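PDB 3H74: pyridoxal kinase, which probably catalyses the ATP-dependent phosphorylation of pyridoxal to pyridoxal 5'-phosphate, as a member of the ribokinase superfamily. Local coordinates for residues W191-E194 with V198-C201; A222-R227 with L235-Q240. All blocks are in the same frame, centred on the assembly; numbering follows the deposited sequence.

Contact 1. Residues W191-E194 with V198-C201; sequences WLDE and VQYC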
ATOM      1  N   TRP A 191       3.619 -14.630  -4.299  1.00  9.79           N
ATOM      2  CA  TRP A 191       2.992 -14.276  -5.568  1.00 10.52           C
ATOM      3  C   TRP A 191       3.204 -15.408  -6.575  1.00 11.08           C
ATOM      4  O   TRP A 191       4.009 -16.318  -6.339  1.00 11.64           O
ATOM      5  CB  TRP A 191       3.568 -12.954  -6.102  1.00 10.50           C
ATOM      6  CG  TRP A 191       4.936 -13.083  -6.687  1.00 10.93           C
ATOM      7  CD1 TRP A 191       5.250 -13.109  -8.012  1.00 11.72           C
ATOM      8  CD2 TRP A 191       6.180 -13.203  -5.978  1.00 11.34           C
ATOM      9  NE1 TRP A 191       6.601 -13.248  -8.176  1.00 12.74           N
ATOM     10  CE2 TRP A 191       7.198 -13.311  -6.945  1.00 12.21           C
ATOM     11  CE3 TRP A 191       6.534 -13.232  -4.620  1.00 10.57           C
ATOM     12  CZ2 TRP A 191       8.546 -13.438  -6.606  1.00 12.19           C
ATOM     13  CZ3 TRP A 191       7.879 -13.369  -4.283  1.00 11.95           C
ATOM     14  CH2 TRP A 191       8.866 -13.466  -5.273  1.00 12.61           C
ATOM     15  N   LEU A 192       2.489 -15.340  -7.695  1.00 12.27           N
ATOM     16  CA  LEU A 192       2.647 -16.323  -8.767  1.00 13.06           C
ATOM     17  C   LEU A 192       3.613 -15.807  -9.818  1.00 13.77           C
ATOM     18  O   LEU A 192       3.477 -14.678 -10.285  1.00 13.58           O
ATOM     19  CB  LEU A 192       1.299 -16.626  -9.423  1.00 13.52           C
ATOM     20  CG  LEU A 192       0.196 -17.273  -8.580  1.00 14.27           C
ATOM     21  CD1 LEU A 192      -1.103 -17.302  -9.368  1.00 15.97           C
ATOM     22  CD2 LEU A 192       0.574 -18.669  -8.101  1.00 15.76           C
ATOM     23  N   ASP A 193       4.565 -16.618 -10.200  1.00 14.91           N
ATOM     24  CA  ASP A 193       5.414 -16.331 -11.330  1.00 16.55           C
ATOM     25  C   ASP A 193       4.675 -16.582 -12.636  1.00 17.57           C
ATOM     26  O   ASP A 193       3.563 -17.021 -12.637  1.00 17.32           O
ATOM     27  CB  ASP A 193       6.778 -17.067 -11.237  1.00 16.77           C
ATOM     28  CG  ASP A 193       6.693 -18.575 -11.431  1.00 17.01           C
ATOM     29  OD1 ASP A 193       5.717 -19.083 -11.843  1.00 17.82           O
ATOM     30  OD2 ASP A 193       7.673 -19.177 -11.087  1.00 19.33           O
ATOM     31  N   GLU A 194       5.350 -16.289 -13.736  1.00 19.25           N
ATOM     32  CA  GLU A 194       4.747 -16.442 -15.041  1.00 21.29           C
ATOM     33  C   GLU A 194       4.275 -17.863 -15.364  1.00 21.36           C
ATOM     34  O   GLU A 194       3.378 -18.042 -16.137  1.00 22.17           O
ATOM     35  CB  GLU A 194       5.737 -16.014 -16.069  1.00 21.32           C
ATOM     36  CG  GLU A 194       5.891 -14.601 -16.148  1.00 23.24           C
ATOM     37  CD  GLU A 194       6.030 -14.182 -17.600  1.00 23.62           C
ATOM     38  OE1 GLU A 194       6.521 -14.988 -18.378  1.00 27.62           O
ATOM     39  OE2 GLU A 194       5.502 -13.122 -17.970  1.00 27.30           O
ATOM     40  N   VAL A 198       3.998 -20.703  -7.152  1.00 18.09           N
ATOM     41  CA  VAL A 198       4.022 -19.817  -5.993  1.00 17.32           C
ATOM     42  C   VAL A 198       5.464 -19.507  -5.628  1.00 16.87           C
ATOM     43  O   VAL A 198       6.276 -20.412  -5.383  1.00 17.21           O
ATOM     44  CB  VAL A 198       3.281 -20.429  -4.779  1.00 17.24           C
ATOM     45  CG1 VAL A 198       3.450 -19.555  -3.525  1.00 17.14           C
ATOM     46  CG2 VAL A 198       1.809 -20.624  -5.096  1.00 17.39           C
ATOM     47  N   GLN A 199       5.784 -18.221  -5.620  1.00 15.83           N
ATOM     48  CA  GLN A 199       7.088 -17.763  -5.183  1.00 15.26           C
ATOM     49  C   GLN A 199       6.954 -17.029  -3.856  1.00 14.89           C
ATOM     50  O   GLN A 199       5.886 -16.519  -3.516  1.00 13.80           O
ATOM     51  CB  GLN A 199       7.733 -16.863  -6.238  1.00 15.65           C
ATOM     52  CG  GLN A 199       7.978 -17.532  -7.595  1.00 17.43           C
ATOM     53  CD  GLN A 199       8.892 -18.747  -7.519  1.00 20.01           C
ATOM     54  OE1 GLN A 199       9.725 -18.872  -6.615  1.00 21.37           O
ATOM     55  NE2 GLN A 199       8.739 -19.654  -8.476  1.00 21.59           N
ATOM     56  N   TYR A 200       8.031 -16.981  -3.106  1.00 14.95           N
ATOM     57  CA  TYR A 200       8.055 -16.318  -1.810  1.00 15.11           C
ATOM     58  C   TYR A 200       9.353 -15.648  -1.579  1.00 15.73           C
ATOM     59  O   TYR A 200      10.392 -16.159  -1.875  1.00 16.76           O
ATOM     60  CB  TYR A 200       7.819 -17.349  -0.700  1.00 14.66           C
ATOM     61  CG  TYR A 200       7.875 -16.831   0.732  1.00 14.06           C
ATOM     62  CD1 TYR A 200       6.750 -16.299   1.334  1.00 13.18           C
ATOM     63  CD2 TYR A 200       9.011 -16.891   1.474  1.00 13.87           C
ATOM     64  CE1 TYR A 200       6.773 -15.831   2.616  1.00 12.81           C
ATOM     65  CE2 TYR A 200       9.015 -16.463   2.758  1.00 13.56           C
ATOM     66  CZ  TYR A 200       7.904 -15.916   3.329  1.00 12.87           C
ATOM     67  OH  TYR A 200       7.949 -15.460   4.606  1.00 12.82           O
ATOM     68  N   CYS A 201       9.321 -14.499  -0.997  1.00 15.69           N
ATOM     69  CA  CYS A 201      10.512 -13.994  -0.398  1.00 16.35           C
ATOM     70  C   CYS A 201      10.151 -13.282   0.879  1.00 15.62           C
ATOM     71  O   CYS A 201       9.154 -12.692   0.999  1.00 15.91           O
ATOM     72  CB  CYS A 201      11.261 -13.093  -1.305  1.00 17.31           C
ATOM     73  SG  CYS A 201      10.416 -11.720  -1.818  1.00 20.14           S
TER
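Gln199 lays its CB over one face of the Trp191 indole, a CH-pi contact in which CB stands 3.6 Å from the centroid of the Trp191 six-membered ring, 13° off the ring normal. The tryptophan is turned across the neighbouring strand, its CG held between the backbone N and the carbonyl carbon (chi1 75°). Farther along, Cys201 SG approaches the same ring obliquely, 3.9 Å from Trp191 CZ3. Beside the ring the backbones pair twice: Gln199 N gives a short, nearly straight bond to Trp191 O (2.7 Å), and Trp191 N returns a longer one to Gln199 O (3.1 Å). This side is tightly packed, with Leu231, Ala232 and Leu235 of helix 231-251 also against the indole. With an alanine at this position, Gln199 CB and Cys201 SG would probably lose their aromatic partner and a gap would open under that helix. On the other sheet face Leu192 CD2 and Val198 CG2 meet 3.8 Å apart, covered by helix 159-167.

Toward the turn the contact is looser and partly exposed. The bent Gln199 chain brings NE2 to within 2.9 Å of Asp193 OD2, a bond that meets the carboxylate from above its plane, while Asp193 OD1 accepts from His197 N within the turn. Together these contacts close the turn end of an antiparallel beta hairpin, strands 186-192 and 198-204.

Contact 2. Residues A222-R227 with L235-Q240; sequences AGLLGR and LARANQ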
ATOM      1  N   ALA A 222       6.095   0.313  -5.067  1.00  5.93           N
ATOM      2  CA  ALA A 222       5.697   1.168  -6.176  1.00  6.26           C
ATOM      3  C   ALA A 222       6.894   1.929  -6.721  1.00  6.71           C
ATOM      4  O   ALA A 222       7.053   2.034  -7.944  1.00  6.96           O
ATOM      5  CB  ALA A 222       4.600   2.120  -5.760  1.00  6.83           C
ATOM      6  N   GLY A 223       7.732   2.464  -5.830  1.00  6.62           N
ATOM      7  CA  GLY A 223       8.902   3.224  -6.246  1.00  7.37           C
ATOM      8  C   GLY A 223       9.886   2.399  -7.050  1.00  7.12           C
ATOM      9  O   GLY A 223      10.428   2.861  -8.059  1.00  8.44           O
ATOM     10  N   LEU A 224      10.131   1.171  -6.614  1.00  7.21           N
ATOM     11  CA  LEU A 224      11.060   0.294  -7.333  1.00  7.19           C
ATOM     12  C   LEU A 224      10.498  -0.165  -8.677  1.00  7.05           C
ATOM     13  O   LEU A 224      11.204  -0.159  -9.693  1.00  7.50           O
ATOM     14  CB  LEU A 224      11.467  -0.901  -6.468  1.00  6.93           C
ATOM     15  CG  LEU A 224      12.319  -0.567  -5.242  1.00  8.06           C
ATOM     16  CD1 LEU A 224      12.398  -1.771  -4.319  1.00  8.54           C
ATOM     17  CD2 LEU A 224      13.725  -0.106  -5.647  1.00  7.79           C
ATOM     18  N   LEU A 225       9.222  -0.532  -8.692  1.00  7.01           N
ATOM     19  CA  LEU A 225       8.601  -0.940  -9.949  1.00  7.77           C
ATOM     20  C   LEU A 225       8.602   0.205 -10.949  1.00  8.12           C
ATOM     21  O   LEU A 225       8.872  -0.002 -12.131  1.00  8.63           O
ATOM     22  CB  LEU A 225       7.186  -1.448  -9.725  1.00  7.76           C
ATOM     23  CG  LEU A 225       7.071  -2.750  -8.936  1.00  7.81           C
ATOM     24  CD1 LEU A 225       5.613  -3.047  -8.677  1.00  9.19           C
ATOM     25  CD2 LEU A 225       7.736  -3.914  -9.680  1.00  9.93           C
ATOM     26  N   GLY A 226       8.335   1.419 -10.471  1.00  7.84           N
ATOM     27  CA  GLY A 226       8.304   2.589 -11.345  1.00  9.48           C
ATOM     28  C   GLY A 226       9.654   2.941 -11.925  1.00 10.90           C
ATOM     29  O   GLY A 226       9.740   3.662 -12.915  1.00 11.58           O
ATOM     30  N   ARG A 227      10.715   2.428 -11.310  1.00 11.36           N
ATOM     31  CA  ARG A 227      12.075   2.668 -11.793  1.00 12.89           C
ATOM     32  C   ARG A 227      12.582   1.500 -12.643  1.00 13.48           C
ATOM     33  O   ARG A 227      13.751   1.473 -13.036  1.00 14.70           O
ATOM     34  CB  ARG A 227      13.030   2.995 -10.632  1.00 13.13           C
ATOM     35  CG  ARG A 227      12.752   4.341  -9.932  1.00 14.64           C
ATOM     36  CD  ARG A 227      13.273   5.571 -10.690  1.00 15.37           C
ATOM     37  NE  ARG A 227      12.707   6.819 -10.163  1.00 15.25           N
ATOM     38  CZ  ARG A 227      11.645   7.433 -10.675  1.00 15.28           C
ATOM     39  NH1 ARG A 227      11.022   6.935 -11.744  1.00 16.19           N
ATOM     40  NH2 ARG A 227      11.195   8.550 -10.120  1.00 17.05           N
ATOM     41  N   LEU A 235      10.418  -7.226  -4.826  1.00  7.91           N
ATOM     42  CA  LEU A 235       9.852  -7.749  -3.588  1.00  8.41           C
ATOM     43  C   LEU A 235      10.941  -8.155  -2.608  1.00  9.09           C
ATOM     44  O   LEU A 235      10.816  -7.913  -1.412  1.00  8.83           O
ATOM     45  CB  LEU A 235       8.889  -8.904  -3.863  1.00  8.41           C
ATOM     46  CG  LEU A 235       7.650  -8.542  -4.679  1.00  8.37           C
ATOM     47  CD1 LEU A 235       6.820  -9.789  -4.945  1.00  8.60           C
ATOM     48  CD2 LEU A 235       6.804  -7.457  -3.990  1.00  8.98           C
ATOM     49  N   ALA A 236      12.018  -8.746  -3.118  1.00  9.21           N
ATOM     50  CA  ALA A 236      13.149  -9.119  -2.270  1.00  9.66           C
ATOM     51  C   ALA A 236      13.740  -7.879  -1.588  1.00  9.34           C
ATOM     52  O   ALA A 236      13.923  -7.864  -0.371  1.00  9.72           O
ATOM     53  CB  ALA A 236      14.203  -9.869  -3.074  1.00 10.97           C
ATOM     54  N   ARG A 237      14.011  -6.836  -2.370  1.00  8.72           N
ATOM     55  CA  ARG A 237      14.592  -5.614  -1.819  1.00  8.35           C
ATOM     56  C   ARG A 237      13.630  -4.922  -0.855  1.00  7.52           C
ATOM     57  O   ARG A 237      14.041  -4.467   0.222  1.00  7.56           O
ATOM     58  CB  ARG A 237      15.012  -4.658  -2.929  1.00  8.46           C
ATOM     59  CG  ARG A 237      15.516  -3.309  -2.431  1.00 11.24           C
ATOM     60  CD  ARG A 237      16.111  -2.518  -3.571  1.00 13.82           C
ATOM     61  NE  ARG A 237      17.469  -2.969  -3.844  1.00 17.98           N
ATOM     62  CZ  ARG A 237      18.036  -3.033  -5.047  1.00 20.04           C
ATOM     63  NH1 ARG A 237      19.287  -3.457  -5.155  1.00 22.25           N
ATOM     64  NH2 ARG A 237      17.363  -2.689  -6.140  1.00 21.95           N
ATOM     65  N   ALA A 238      12.351  -4.847  -1.224  1.00  7.43           N
ATOM     66  CA  ALA A 238      11.368  -4.169  -0.386  1.00  7.23           C
ATOM     67  C   ALA A 238      11.248  -4.840   0.976  1.00  7.74           C
ATOM     68  O   ALA A 238      11.177  -4.169   2.006  1.00  6.93           O
ATOM     69  CB  ALA A 238      10.023  -4.108  -1.079  1.00  7.66           C
ATOM     70  N   ASN A 239      11.263  -6.158   0.987  1.00  8.29           N
ATOM     71  CA  ASN A 239      11.212  -6.877   2.273  1.00  9.06           C
ATOM     72  C   ASN A 239      12.447  -6.637   3.153  1.00  9.05           C
ATOM     73  O   ASN A 239      12.358  -6.455   4.324  1.00  9.11           O
ATOM     74  CB  ASN A 239      10.929  -8.387   1.989  1.00 10.49           C
ATOM     75  CG  ASN A 239       9.455  -8.614   1.684  1.00 11.79           C
ATOM     76  OD1 ASN A 239       8.687  -8.710   2.546  1.00 16.56           O
ATOM     77  ND2 ASN A 239       9.104  -8.535   0.461  1.00 14.32           N
ATOM     78  N   GLN A 240      13.590  -6.615   2.518  1.00  8.86           N
ATOM     79  CA  GLN A 240      14.821  -6.354   3.215  1.00  9.29           C
ATOM     80  C   GLN A 240      14.817  -4.928   3.791  1.00  8.24           C
ATOM     81  O   GLN A 240      15.183  -4.714   4.901  1.00  8.16           O
ATOM     82  CB  GLN A 240      16.059  -6.521   2.322  1.00 10.05           C
ATOM     83  CG  GLN A 240      17.295  -5.915   3.074  1.00 14.16           C
ATOM     84  CD  GLN A 240      18.670  -6.335   2.529  1.00 18.06           C
ATOM     85  OE1 GLN A 240      19.236  -5.620   1.687  1.00 19.46           O
ATOM     86  NE2 GLN A 240      19.195  -7.449   3.020  1.00 20.71           N
TER
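Two consecutive helices, 213-226 and 231-251, joined by a short connection, form a helical hairpin, and this contact lies where the last turn of the first meets an early part of the second. It is a small apolar meeting, burying 114 Å² in all, with no hydrogen bond between the segments. Leu224 carries it from one side. Its CD1 methyl rests against the aliphatic part of Arg237, 3.9 Å from Arg237 CD and almost as near to Arg237 CG. The other methyl, Leu224 CD2, touches Arg237 CD as well. The two side chains cross at about a right angle. Arg237 starts out extended, CG anti to the backbone N (chi1 175°), and bends at chi3 before its guanidinium; Leu224 CD2 lies near the plane of that group, at its edge. The backbones stay well apart, with Leu224 CA 8.3 Å from Ala238 CA, and a more distant approach of Leu224 CD1 to Ala238 N, at 4.4 Å, adds little.

Within the second helix, Asn239 ND2 folds back onto Leu235 O at 2.6 Å. That carbonyl also accepts the regular helical bond from Asn239 N, and the two donors reach it from opposite faces of its plane.

Tyr229 of the connection touches both Leu224 and Arg237. Ala238 packs on Leu217, Val220 and Ile221 of helix 213-226, whereas Asn239 touches Cys189 of strand 186-192.

How the contacts relate
Contact 1 precedes contact 2 along the chain: strand 198-204 leads on to helix 213-226, and helix 231-251 follows. Their centres lie about 15 Å apart, but the two sites touch through helix 231-251. Leu235 CD1 comes within 3.5 Å of Trp191 CE3, and Cys201 SG lies 3.6 Å from Ala236 N. Helix 231-251 thus packs against strands 186-192 and 198-204 of the three-stranded antiparallel sheet as well as against helix 213-226. The beta hairpin and the helix pair are consistent with consecutive parts of a ribokinase-like fold, joined through helix 231-251, which belongs to contact 2 and covers part of contact 1.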